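Local atomic coordinates of acetylene hydratase Ahy (Pelobacter acetylenicus, PDB entry 2E7Z), a protein that catalyses the non-redox hydration of acetylene to acetaldehyde, using a tungsten-bis(molybdopterin guanine dinucleotide) cofactor and a [4Fe-4S] cluster. Residues L119-N124 and I337-A342; L331-K336 and Y376-F381; S128-S133 and K349-T354; L360-M365 and G385-N390. All coordinates share one frame; numbering follows the deposited sequence.

Interaction 1 of 4, residues L119-N124 and I337-A342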
loop_
_atom_site.group_PDB
_atom_site.type_symbol
_atom_site.label_atom_id
_atom_site.label_comp_id
_atom_site.label_asym_id
_atom_site.label_seq_id
_atom_site.Cartn_x
_atom_site.Cartn_y
_atom_site.Cartn_z
ATOM N N LEU A 119 5.007 -16.643 -6.276
ATOM C CA LEU A 119 6.181 -15.805 -6.243
ATOM C C LEU A 119 7.014 -16.054 -4.995
ATOM O O LEU A 119 8.195 -16.314 -5.096
ATOM C CB LEU A 119 5.784 -14.325 -6.428
ATOM C CG LEU A 119 6.923 -13.301 -6.495
ATOM C CD1 LEU A 119 7.509 -12.870 -5.125
ATOM C CD2 LEU A 119 8.042 -13.688 -7.488
ATOM N N ARG A 120 6.387 -15.998 -3.822
ATOM C CA ARG A 120 7.166 -16.300 -2.614
ATOM C C ARG A 120 7.557 -17.790 -2.592
ATOM O O ARG A 120 8.596 -18.140 -2.056
ATOM C CB ARG A 120 6.439 -15.931 -1.317
ATOM C CG ARG A 120 6.225 -14.435 -1.170
ATOM C CD ARG A 120 7.509 -13.605 -1.059
ATOM N NE ARG A 120 8.350 -13.800 0.136
ATOM C CZ ARG A 120 8.169 -13.131 1.269
ATOM N NH1 ARG A 120 7.110 -12.342 1.456
ATOM N NH2 ARG A 120 9.030 -13.355 2.265
ATOM N N ARG A 121 6.723 -18.656 -3.197
ATOM C CA ARG A 121 7.083 -20.064 -3.356
ATOM C C ARG A 121 8.448 -20.188 -4.025
ATOM O O ARG A 121 9.360 -20.865 -3.535
ATOM C CB ARG A 121 5.991 -20.795 -4.108
ATOM C CG ARG A 121 6.152 -22.308 -4.237
ATOM C CD ARG A 121 4.971 -22.822 -5.034
ATOM N NE ARG A 121 4.928 -24.284 -5.145
ATOM C CZ ARG A 121 4.261 -25.092 -4.308
ATOM N NH1 ARG A 121 3.577 -24.583 -3.271
ATOM N NH2 ARG A 121 4.288 -26.423 -4.494
ATOM N N PHE A 122 8.591 -19.524 -5.164
ATOM C CA PHE A 122 9.850 -19.508 -5.884
ATOM C C PHE A 122 10.998 -18.964 -5.049
ATOM O O PHE A 122 12.067 -19.589 -4.964
ATOM C CB PHE A 122 9.675 -18.659 -7.167
ATOM C CG PHE A 122 10.949 -18.378 -7.903
ATOM C CD1 PHE A 122 11.548 -19.365 -8.679
ATOM C CD2 PHE A 122 11.534 -17.123 -7.858
ATOM C CE1 PHE A 122 12.738 -19.135 -9.332
ATOM C CE2 PHE A 122 12.719 -16.861 -8.553
ATOM C CZ PHE A 122 13.319 -17.877 -9.280
ATOM N N MET A 123 10.786 -17.811 -4.408
ATOM C CA MET A 123 11.847 -17.227 -3.606
ATOM C C MET A 123 12.231 -18.149 -2.444
ATOM O O MET A 123 13.415 -18.272 -2.132
ATOM C CB MET A 123 11.438 -15.868 -3.047
ATOM C CG MET A 123 11.252 -14.829 -4.157
ATOM S SD MET A 123 10.925 -13.181 -3.444
ATOM C CE MET A 123 12.583 -12.755 -2.834
ATOM N N ASN A 124 11.238 -18.791 -1.824
ATOM C CA ASN A 124 11.496 -19.646 -0.648
ATOM C C ASN A 124 12.226 -20.909 -1.028
ATOM O O ASN A 124 13.071 -21.368 -0.272
ATOM C CB ASN A 124 10.177 -19.896 0.082
ATOM C CG ASN A 124 9.706 -18.651 0.832
ATOM O OD1 ASN A 124 10.522 -17.790 1.174
ATOM N ND2 ASN A 124 8.404 -18.563 1.110
ATOM N N ILE A 337 0.525 -21.944 -0.340
ATOM C CA ILE A 337 1.190 -22.027 -1.655
ATOM C C ILE A 337 2.585 -21.385 -1.572
ATOM O O ILE A 337 3.531 -21.864 -2.187
ATOM C CB ILE A 337 0.295 -21.416 -2.788
ATOM C CG1 ILE A 337 -0.947 -22.297 -2.916
ATOM C CG2 ILE A 337 1.061 -21.345 -4.119
ATOM C CD1 ILE A 337 -2.058 -21.706 -3.769
ATOM N N GLN A 338 2.714 -20.334 -0.776
ATOM C CA GLN A 338 3.994 -19.620 -0.640
ATOM C C GLN A 338 5.123 -20.439 0.021
ATOM O O GLN A 338 6.282 -20.095 -0.143
ATOM C CB GLN A 338 3.804 -18.309 0.113
ATOM C CG GLN A 338 2.971 -17.312 -0.658
ATOM C CD GLN A 338 2.726 -16.017 0.082
ATOM O OE1 GLN A 338 2.576 -16.040 1.318
ATOM N NE2 GLN A 338 2.643 -14.875 -0.647
ATOM N N MET A 339 4.790 -21.487 0.796
ATOM C CA MET A 339 5.808 -22.412 1.354
ATOM C C MET A 339 6.862 -21.665 2.131
ATOM O O MET A 339 8.058 -21.947 1.996
ATOM C CB MET A 339 6.459 -23.215 0.229
ATOM C CG MET A 339 5.549 -24.266 -0.311
ATOM S SD MET A 339 6.316 -25.272 -1.619
ATOM C CE MET A 339 7.819 -25.880 -0.823
ATOM N N HIS A 340 6.422 -20.748 3.000
ATOM C CA HIS A 340 7.348 -20.124 3.955
ATOM C C HIS A 340 8.089 -21.110 4.850
ATOM O O HIS A 340 9.223 -20.854 5.228
ATOM C CB HIS A 340 6.606 -19.114 4.821
ATOM C CG HIS A 340 6.013 -17.998 4.025
ATOM N ND1 HIS A 340 6.778 -17.011 3.439
ATOM C CD2 HIS A 340 4.724 -17.727 3.704
ATOM C CE1 HIS A 340 5.981 -16.173 2.789
ATOM N NE2 HIS A 340 4.728 -16.574 2.943
ATOM N N GLU A 341 7.472 -22.239 5.134
ATOM C CA GLU A 341 8.187 -23.162 6.010
ATOM C C GLU A 341 9.421 -23.733 5.328
ATOM O O GLU A 341 10.400 -24.034 6.030
ATOM C CB GLU A 341 7.288 -24.243 6.615
ATOM C CG GLU A 341 8.002 -25.084 7.657
ATOM C CD GLU A 341 8.255 -24.344 8.956
ATOM O OE1 GLU A 341 7.276 -23.946 9.605
ATOM O OE2 GLU A 341 9.433 -24.209 9.360
ATOM N N ALA A 342 9.426 -23.818 4.001
ATOM C CA ALA A 342 10.554 -24.327 3.260
ATOM C C ALA A 342 11.799 -23.464 3.323
ATOM O O ALA A 342 12.889 -23.983 3.115
ATOM C CB ALA A 342 10.192 -24.589 1.816
HETATM O O HOH W 1 3.643 -14.831 -3.493
HETATM O O HOH W 2 14.200 -23.754 0.597
#
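Q338 O is gripped by the amide of N124, whose ND2 donates to it over 2.9 Å from well above the carbonyl plane; R121 CA lies 3.3 Å from Q338 O in a CA-H...O contact. One residue back, R121 NH1 reaches I337 O at 2.9 Å, in the carbonyl plane and on a lone pair. R121 gets there with CG anti to the backbone N (chi1 -174°) and the chain extended to NE, while M339 SD sits over one face of its guanidinium, 3.3 Å from NH1; R121 NE turns to H507 O. The R120 guanidinium, bonded to the carbonyls of A386 and F387, carries H340 CE1 over its centre, the two planes nearly perpendicular. That imidazole is steadied within its own segment, H340 NE2 donating a hydrogen bond to Q338 OE1 at 2.7 Å. One water joins R120 N to Q338 NE2, another N124 O to A342 O. M339, with positive phi, turns the chain after helix 334-337, and its carbonyl starts the short 3-10 segment 340-342. The turn lies along one flank of helix 118-126, whose L119 and F122 pack on helix 491-501 and whose L119, R120 and M123 meet W131 of strand 131-132.

Interaction 2 of 4, residues L331-K336 and Y376-F381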
loop_
_atom_site.group_PDB
_atom_site.type_symbol
_atom_site.label_atom_id
_atom_site.label_comp_id
_atom_site.label_asym_id
_atom_site.label_seq_id
_atom_site.Cartn_x
_atom_site.Cartn_y
_atom_site.Cartn_z
ATOM N N LEU A 331 -10.938 -21.692 -0.218
ATOM C CA LEU A 331 -9.809 -21.731 -1.166
ATOM C C LEU A 331 -8.533 -22.278 -0.526
ATOM O O LEU A 331 -8.384 -22.237 0.708
ATOM C CB LEU A 331 -9.541 -20.306 -1.698
ATOM C CG LEU A 331 -10.727 -19.507 -2.216
ATOM C CD1 LEU A 331 -10.277 -18.087 -2.610
ATOM C CD2 LEU A 331 -11.364 -20.255 -3.404
ATOM N N VAL A 332 -7.611 -22.777 -1.346
ATOM C CA VAL A 332 -6.284 -23.121 -0.833
ATOM C C VAL A 332 -5.577 -21.829 -0.457
ATOM O O VAL A 332 -5.438 -20.948 -1.284
ATOM C CB VAL A 332 -5.447 -23.887 -1.868
ATOM C CG1 VAL A 332 -4.065 -24.183 -1.314
ATOM C CG2 VAL A 332 -6.164 -25.182 -2.262
ATOM N N PRO A 333 -5.165 -21.672 0.811
ATOM C CA PRO A 333 -4.539 -20.382 1.197
ATOM C C PRO A 333 -3.305 -20.023 0.360
ATOM O O PRO A 333 -2.423 -20.861 0.111
ATOM C CB PRO A 333 -4.185 -20.577 2.691
ATOM C CG PRO A 333 -5.183 -21.595 3.130
ATOM C CD PRO A 333 -5.284 -22.575 1.962
ATOM N N ILE A 334 -3.240 -18.758 -0.029
ATOM C CA ILE A 334 -2.034 -18.242 -0.681
ATOM C C ILE A 334 -0.827 -18.500 0.239
ATOM O O ILE A 334 0.259 -18.856 -0.223
ATOM C CB ILE A 334 -2.207 -16.758 -0.959
ATOM C CG1 ILE A 334 -3.202 -16.561 -2.124
ATOM C CG2 ILE A 334 -0.872 -16.066 -1.240
ATOM C CD1 ILE A 334 -3.624 -15.103 -2.365
ATOM N N SER A 335 -1.027 -18.331 1.553
ATOM C CA SER A 335 0.051 -18.536 2.497
ATOM C C SER A 335 0.643 -19.923 2.396
ATOM O O SER A 335 1.851 -20.071 2.560
ATOM C CB SER A 335 -0.452 -18.368 3.942
ATOM O OG SER A 335 -0.952 -17.048 4.144
ATOM N N LYS A 336 -0.197 -20.925 2.139
ATOM C CA LYS A 336 0.282 -22.307 2.063
ATOM C C LYS A 336 1.037 -22.537 0.752
ATOM O O LYS A 336 2.070 -23.194 0.723
ATOM C CB LYS A 336 -0.894 -23.262 2.203
ATOM C CG LYS A 336 -1.638 -23.094 3.526
ATOM C CD LYS A 336 -2.465 -24.321 3.855
ATOM C CE LYS A 336 -2.535 -24.532 5.359
ATOM N NZ LYS A 336 -1.181 -24.641 5.955
ATOM N N TYR A 376 -5.891 -19.879 12.601
ATOM C CA TYR A 376 -6.132 -19.897 11.151
ATOM C C TYR A 376 -5.674 -21.177 10.457
ATOM O O TYR A 376 -5.974 -21.383 9.273
ATOM C CB TYR A 376 -5.493 -18.655 10.500
ATOM C CG TYR A 376 -6.128 -17.366 10.969
ATOM C CD1 TYR A 376 -7.471 -17.082 10.695
ATOM C CD2 TYR A 376 -5.399 -16.435 11.713
ATOM C CE1 TYR A 376 -8.064 -15.936 11.166
ATOM C CE2 TYR A 376 -5.987 -15.266 12.162
ATOM C CZ TYR A 376 -7.317 -15.026 11.910
ATOM O OH TYR A 376 -7.900 -13.870 12.375
ATOM N N GLY A 377 -4.946 -22.032 11.168
ATOM C CA GLY A 377 -4.421 -23.248 10.573
ATOM C C GLY A 377 -3.280 -22.980 9.606
ATOM O O GLY A 377 -2.932 -23.824 8.788
ATOM N N VAL A 378 -2.701 -21.786 9.712
ATOM C CA VAL A 378 -1.614 -21.359 8.837
ATOM C C VAL A 378 -0.560 -20.727 9.726
ATOM O O VAL A 378 -0.793 -19.669 10.303
ATOM C CB VAL A 378 -2.109 -20.347 7.768
ATOM C CG1 VAL A 378 -0.958 -19.760 7.031
ATOM C CG2 VAL A 378 -3.033 -21.048 6.783
ATOM N N LYS A 379 0.591 -21.382 9.837
ATOM C CA LYS A 379 1.672 -20.915 10.699
ATOM C C LYS A 379 2.214 -19.575 10.224
ATOM O O LYS A 379 2.442 -18.666 11.026
ATOM C CB LYS A 379 2.802 -21.931 10.735
ATOM C CG LYS A 379 3.998 -21.462 11.544
ATOM C CD LYS A 379 5.011 -22.572 11.690
ATOM C CE LYS A 379 6.278 -22.045 12.298
ATOM N NZ LYS A 379 7.268 -23.137 12.423
ATOM N N TYR A 380 2.435 -19.461 8.913
ATOM C CA TYR A 380 2.918 -18.231 8.305
ATOM C C TYR A 380 1.758 -17.579 7.552
ATOM O O TYR A 380 1.570 -17.820 6.364
ATOM C CB TYR A 380 4.083 -18.513 7.342
ATOM C CG TYR A 380 5.307 -19.028 8.049
ATOM C CD1 TYR A 380 6.182 -18.152 8.684
ATOM C CD2 TYR A 380 5.581 -20.399 8.101
ATOM C CE1 TYR A 380 7.316 -18.601 9.305
ATOM C CE2 TYR A 380 6.716 -20.872 8.760
ATOM C CZ TYR A 380 7.573 -19.955 9.360
ATOM O OH TYR A 380 8.722 -20.340 9.987
ATOM N N PHE A 381 0.984 -16.751 8.242
ATOM C CA PHE A 381 -0.232 -16.163 7.714
ATOM C C PHE A 381 0.238 -14.915 7.010
ATOM O O PHE A 381 0.604 -13.930 7.629
ATOM C CB PHE A 381 -1.181 -15.866 8.884
ATOM C CG PHE A 381 -2.420 -15.090 8.529
ATOM C CD1 PHE A 381 -2.967 -15.086 7.255
ATOM C CD2 PHE A 381 -3.091 -14.385 9.537
ATOM C CE1 PHE A 381 -4.123 -14.355 6.985
ATOM C CE2 PHE A 381 -4.258 -13.669 9.276
ATOM C CZ PHE A 381 -4.783 -13.660 7.997
#
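G377 O receives K336 NZ in a long, weak hydrogen bond of 3.4 Å, the lysine chain bending at its last two torsions; it belongs to one of two modelled lysine positions and is therefore doubtful. G377 is the first residue past helix 369-376 and has positive phi, so the chain swings out of the helix here and can run past helix 334-337. V378 follows and carries most of the apolar contact. Its CG1, anti to the backbone N (chi1 171°), presses on S335 CB at 3.4 Å, tighter than usual for two carbons. Its other branch, CG2, lies 4.3 Å from P333 CG and, in that same lysine position, 3.8 Å from K336 CE. An alanine in place of V378 would probably open a gap between the loop and helix 334-337, beside S335 CB, and leave the methylenes of K336 without their cover. This is a helix N-terminus packed against a loop: P333 is the N-cap residue of helix 334-337, and S335 and K336 belong to its first turn. Y380 contributes mainly through its backbone, with O 3.2 Å from S335 CB. At F381 the ring edge faces S335 OG, 4.2 Å from CD1, and the hydroxyl passes F381 CA at 3.7 Å. That hydroxyl is hydrogen-bonded to E470 OE2 and to H382 N, the next residue along, while E470 OE1 accepts from I334 N.

Interaction 3 of 4, residues S128-S133 and K349-T354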
loop_
_atom_site.group_PDB
_atom_site.type_symbol
_atom_site.label_atom_id
_atom_site.label_comp_id
_atom_site.label_asym_id
_atom_site.label_seq_id
_atom_site.Cartn_x
_atom_site.Cartn_y
_atom_site.Cartn_z
ATOM N N SER A 128 15.809 -17.080 -0.973
ATOM C CA SER A 128 15.866 -15.628 -0.737
ATOM C C SER A 128 14.700 -15.144 0.115
ATOM O O SER A 128 13.541 -15.296 -0.263
ATOM C CB SER A 128 15.805 -14.791 -2.025
ATOM O OG SER A 128 15.906 -13.441 -1.570
ATOM N N PRO A 129 15.008 -14.480 1.239
ATOM C CA PRO A 129 13.984 -13.837 2.028
ATOM C C PRO A 129 13.713 -12.395 1.580
ATOM O O PRO A 129 12.852 -11.715 2.146
ATOM C CB PRO A 129 14.647 -13.788 3.413
ATOM C CG PRO A 129 16.075 -13.460 3.071
ATOM C CD PRO A 129 16.353 -14.306 1.831
ATOM N N ASN A 130 14.468 -11.908 0.594
ATOM C CA ASN A 130 14.489 -10.462 0.335
ATOM C C ASN A 130 13.401 -9.922 -0.608
ATOM O O ASN A 130 13.681 -9.363 -1.673
ATOM C CB ASN A 130 15.899 -10.026 -0.022
ATOM C CG ASN A 130 16.838 -10.105 1.188
ATOM O OD1 ASN A 130 17.985 -10.582 1.078
ATOM N ND2 ASN A 130 16.327 -9.724 2.352
ATOM N N TRP A 131 12.162 -10.138 -0.181
ATOM C CA TRP A 131 10.973 -9.628 -0.840
ATOM C C TRP A 131 10.502 -8.370 -0.150
ATOM O O TRP A 131 10.406 -8.366 1.117
ATOM C CB TRP A 131 9.854 -10.667 -0.754
ATOM C CG TRP A 131 8.610 -10.261 -1.474
ATOM C CD1 TRP A 131 8.328 -10.545 -2.773
ATOM C CD2 TRP A 131 7.474 -9.552 -0.948
ATOM N NE1 TRP A 131 7.097 -10.018 -3.107
ATOM C CE2 TRP A 131 6.540 -9.431 -2.002
ATOM C CE3 TRP A 131 7.139 -9.035 0.316
ATOM C CZ2 TRP A 131 5.304 -8.802 -1.854
ATOM C CZ3 TRP A 131 5.896 -8.389 0.470
ATOM C CH2 TRP A 131 4.983 -8.298 -0.614
ATOM N N THR A 132 10.193 -7.333 -0.926
ATOM C CA THR A 132 9.541 -6.190 -0.349
ATOM C C THR A 132 8.507 -5.688 -1.350
ATOM O O THR A 132 8.341 -6.269 -2.435
ATOM C CB THR A 132 10.521 -5.092 0.114
ATOM O OG1 THR A 132 9.823 -4.196 0.982
ATOM C CG2 THR A 132 11.101 -4.305 -1.031
ATOM N N SER A 133 7.806 -4.632 -0.975
ATOM C CA SER A 133 6.705 -4.167 -1.779
ATOM C C SER A 133 6.423 -2.737 -1.376
ATOM O O SER A 133 6.626 -2.351 -0.219
ATOM C CB SER A 133 5.478 -5.060 -1.530
ATOM O OG SER A 133 4.340 -4.606 -2.256
ATOM N N LYS A 349 16.540 -15.477 8.957
ATOM C CA LYS A 349 17.285 -14.560 9.812
ATOM C C LYS A 349 18.060 -13.482 9.052
ATOM O O LYS A 349 18.281 -12.392 9.591
ATOM C CB LYS A 349 18.204 -15.364 10.775
ATOM C CG LYS A 349 17.460 -16.129 11.854
ATOM C CD LYS A 349 18.423 -17.004 12.692
ATOM C CE LYS A 349 18.519 -18.424 12.129
ATOM N NZ LYS A 349 19.638 -19.240 12.687
ATOM N N LEU A 350 18.419 -13.764 7.795
ATOM C CA LEU A 350 19.215 -12.831 6.996
ATOM C C LEU A 350 18.361 -11.734 6.399
ATOM O O LEU A 350 18.899 -10.755 5.866
ATOM C CB LEU A 350 19.898 -13.525 5.811
ATOM C CG LEU A 350 21.098 -14.440 6.120
ATOM C CD1 LEU A 350 21.579 -15.136 4.847
ATOM C CD2 LEU A 350 22.228 -13.685 6.790
ATOM N N GLN A 351 17.041 -11.901 6.431
ATOM C CA GLN A 351 16.150 -10.955 5.762
ATOM C C GLN A 351 16.578 -9.532 6.050
ATOM O O GLN A 351 16.698 -9.138 7.204
ATOM C CB GLN A 351 14.719 -11.179 6.217
ATOM C CG GLN A 351 13.692 -10.402 5.347
ATOM C CD GLN A 351 12.292 -10.891 5.633
ATOM O OE1 GLN A 351 11.893 -10.993 6.799
ATOM N NE2 GLN A 351 11.546 -11.219 4.597
ATOM N N LEU A 352 16.743 -8.715 5.005
ATOM C CA LEU A 352 17.264 -7.386 5.262
ATOM C C LEU A 352 16.266 -6.543 6.009
ATOM O O LEU A 352 15.090 -6.498 5.664
ATOM C CB LEU A 352 17.614 -6.736 3.918
ATOM C CG LEU A 352 18.878 -7.375 3.318
ATOM C CD1 LEU A 352 18.996 -7.135 1.825
ATOM C CD2 LEU A 352 20.118 -6.845 3.984
ATOM N N GLY A 353 16.731 -5.860 7.056
ATOM C CA GLY A 353 15.840 -5.238 8.021
ATOM C C GLY A 353 15.861 -5.934 9.370
ATOM O O GLY A 353 15.554 -5.311 10.385
ATOM N N THR A 354 16.265 -7.197 9.390
ATOM C CA THR A 354 16.308 -7.916 10.663
ATOM C C THR A 354 17.213 -7.193 11.663
ATOM O O THR A 354 16.913 -7.191 12.857
ATOM C CB THR A 354 16.739 -9.370 10.434
ATOM O OG1 THR A 354 15.793 -10.005 9.563
ATOM C CG2 THR A 354 16.760 -10.165 11.772
#
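P129 and Q351 form the tight part of this contact. The proline ring lies against the base of the glutamine, CB to CB 3.8 Å and P129 CG to Q351 CA 3.7 Å. Q351 then runs out extended, with CG anti to its backbone N (chi1 -169°), and NE2 donates to P129 O at 2.8 Å, tilted only slightly from the carbonyl plane. The same oxygen takes W131 N at 2.9 Å, closing an inverse gamma turn centred on N130; just before it, S128 OG accepts from N130 N in an ST turn. Beside this grip the side chain of N130 crosses that of L352 at about a right angle, N130 CG 3.7 Å from L352 CD1. The contact thins out toward partly exposed L350, whose carbonyl carbon is 4.4 Å from P129 CG, and K349 beyond it is exposed. Within 349-354, Q351 O receives both T354 N and T354 OG1, fixing a type II turn with G353 at its corner. Strand 131-132, an outermost strand of the seven-stranded mixed sheet, runs beside strand 103-107 and pairs with A389. Its W131 packs on helix 118-126, while L352 rests on helix 391-400 and bonds through its backbone to N390.

Interaction 4 of 4, residues L360-M365 and G385-N390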
loop_
_atom_site.group_PDB
_atom_site.type_symbol
_atom_site.label_atom_id
_atom_site.label_comp_id
_atom_site.label_asym_id
_atom_site.label_seq_id
_atom_site.Cartn_x
_atom_site.Cartn_y
_atom_site.Cartn_z
ATOM N N LEU A 360 8.673 -6.125 10.867
ATOM C CA LEU A 360 7.904 -6.678 9.750
ATOM C C LEU A 360 8.570 -7.863 9.036
ATOM O O LEU A 360 8.009 -8.438 8.083
ATOM C CB LEU A 360 7.530 -5.549 8.784
ATOM C CG LEU A 360 6.552 -4.488 9.350
ATOM C CD1 LEU A 360 6.442 -3.257 8.462
ATOM C CD2 LEU A 360 5.152 -5.104 9.696
ATOM N N THR A 361 9.758 -8.235 9.512
ATOM C CA THR A 361 10.467 -9.404 9.022
ATOM C C THR A 361 9.909 -10.694 9.590
ATOM O O THR A 361 9.127 -10.671 10.546
ATOM C CB THR A 361 11.981 -9.364 9.321
ATOM O OG1 THR A 361 12.175 -9.566 10.743
ATOM C CG2 THR A 361 12.635 -8.046 8.851
ATOM N N TYR A 362 10.337 -11.819 9.026
ATOM C CA TYR A 362 10.045 -13.119 9.660
ATOM C C TYR A 362 10.359 -13.108 11.146
ATOM O O TYR A 362 9.583 -13.651 11.960
ATOM C CB TYR A 362 10.858 -14.238 9.054
ATOM C CG TYR A 362 10.433 -14.659 7.671
ATOM C CD1 TYR A 362 9.295 -15.447 7.489
ATOM C CD2 TYR A 362 11.204 -14.319 6.557
ATOM C CE1 TYR A 362 8.917 -15.873 6.216
ATOM C CE2 TYR A 362 10.818 -14.713 5.257
ATOM C CZ TYR A 362 9.687 -15.501 5.108
ATOM O OH TYR A 362 9.306 -15.949 3.875
ATOM N N THR A 363 11.500 -12.532 11.505
ATOM C CA THR A 363 11.923 -12.582 12.917
ATOM C C THR A 363 10.962 -11.770 13.784
ATOM O O THR A 363 10.526 -12.214 14.852
ATOM C CB THR A 363 13.337 -12.033 13.081
ATOM O OG1 THR A 363 14.235 -12.919 12.429
ATOM C CG2 THR A 363 13.713 -11.871 14.561
ATOM N N GLY A 364 10.647 -10.552 13.356
ATOM C CA GLY A 364 9.745 -9.707 14.137
ATOM C C GLY A 364 8.342 -10.261 14.292
ATOM O O GLY A 364 7.685 -10.035 15.311
ATOM N N MET A 365 7.872 -10.998 13.288
ATOM C CA MET A 365 6.525 -11.530 13.283
ATOM C C MET A 365 6.469 -12.927 13.941
ATOM O O MET A 365 5.385 -13.506 14.113
ATOM C CB MET A 365 5.991 -11.565 11.831
ATOM C CG MET A 365 5.961 -10.188 11.140
ATOM S SD MET A 365 4.749 -9.103 11.898
ATOM C CE MET A 365 3.249 -9.781 11.174
ATOM N N GLY A 385 0.266 -8.314 3.044
ATOM C CA GLY A 385 1.664 -8.396 2.563
ATOM C C GLY A 385 2.471 -8.611 3.818
ATOM O O GLY A 385 2.244 -7.898 4.796
ATOM N N ALA A 386 3.351 -9.615 3.838
ATOM C CA ALA A 386 3.992 -9.989 5.090
ATOM C C ALA A 386 5.337 -10.618 4.881
ATOM O O ALA A 386 5.668 -11.124 3.800
ATOM C CB ALA A 386 3.084 -10.959 5.894
ATOM N N PHE A 387 6.098 -10.604 5.968
ATOM C CA PHE A 387 7.435 -11.221 6.047
ATOM C C PHE A 387 8.307 -10.497 5.032
ATOM O O PHE A 387 8.710 -11.026 3.981
ATOM C CB PHE A 387 7.390 -12.738 5.844
ATOM C CG PHE A 387 6.231 -13.395 6.555
ATOM C CD1 PHE A 387 6.069 -13.233 7.924
ATOM C CD2 PHE A 387 5.299 -14.172 5.882
ATOM C CE1 PHE A 387 4.997 -13.800 8.599
ATOM C CE2 PHE A 387 4.225 -14.783 6.577
ATOM C CZ PHE A 387 4.087 -14.577 7.941
ATOM N N MET A 388 8.564 -9.237 5.340
ATOM C CA MET A 388 9.105 -8.315 4.345
ATOM C C MET A 388 10.454 -7.764 4.721
ATOM O O MET A 388 10.728 -7.386 5.880
ATOM C CB MET A 388 8.143 -7.131 4.144
ATOM C CG MET A 388 6.692 -7.535 3.899
ATOM S SD MET A 388 5.620 -6.134 3.498
ATOM C CE MET A 388 5.284 -5.454 5.148
ATOM N N ALA A 389 11.291 -7.624 3.697
ATOM C CA ALA A 389 12.519 -6.877 3.858
ATOM C C ALA A 389 12.197 -5.402 3.997
ATOM O O ALA A 389 11.313 -4.872 3.322
ATOM C CB ALA A 389 13.450 -7.103 2.644
ATOM N N ASN A 390 12.963 -4.705 4.817
ATOM C CA ASN A 390 12.811 -3.279 4.985
ATOM C C ASN A 390 13.376 -2.612 3.716
ATOM O O ASN A 390 14.493 -2.915 3.317
ATOM C CB ASN A 390 13.620 -2.806 6.182
ATOM C CG ASN A 390 13.542 -1.316 6.387
ATOM O OD1 ASN A 390 14.459 -0.613 5.998
ATOM N ND2 ASN A 390 12.455 -0.825 7.017
HETATM O O HOH W 3 5.217 -8.814 8.005
#
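L360 O is held twice from the other segment: directly by M388 N at 2.9 Å, in a nearly straight bond (175° at the hydrogen), and through a water that donates to it at 2.8 Å and accepts from F387 N. The carbonyl thus pins the chain on both sides of the CA of F387, a residue with positive phi. Within segment 360-365, T361 is the N-cap of helix 362-365. Its OG1, set between the backbone N and the carbonyl carbon (chi1 71°), turns back to accept a weak bond from T363 N and also bonds P358 O, while CG2 lies 3.6 Å from M388 O.

The aromatic contact is between Y362 and F387. Their planes are almost parallel, 4° apart, but offset enough that little of one ring lies over the other, with centroids 5.1 Å apart. What covers the tyrosine face is instead F387 CB, a CH-pi contact 3.6 Å from the ring centroid and close to its normal. A leucine in place of Y362 would probably leave F387 CB without its aromatic face and H340 ND1 without the hydroxyl it bonds.

Apolar contacts complete the fit. M365 CB meets the edge of the F387 ring at CE1, 4.1 Å away, and A386 CB covers one face of that ring. L360 CD1 and M388 CE run alongside each other, 4.1 Å apart.

Around this buried core, Y362 packs on R120 and N124 of helix 118-126, L360 and M365 touch helix 140-150, A389 O bonds T132 OG1 of strand 131-132, and N390 caps helix 391-400.

Interactions 3 and 4 are nearest neighbours, centres 7 Å apart, and are stitched by W131 O to A389 N (2.8 Å) and Q351 OE1 to Y362 N (2.8 Å). Interaction 1 meets interaction 4 through H340 ND1 and Y362 OH, 2.8 Å apart, and R120 NH2 and F387 O, 2.9 Å apart. Packing of H340 CB on Y380 CG (3.5 Å) ties it to interaction 2, which lies away from the annotated sites; E341 also bridges to K379 in one of two modelled glutamate positions. Residues 376-381 also reach interaction 4 by packing on the F387 ring. In interaction 4 the M388 side chain is about 11 Å from a bound MGD and about 13 Å from the tungsten, outside its first shell.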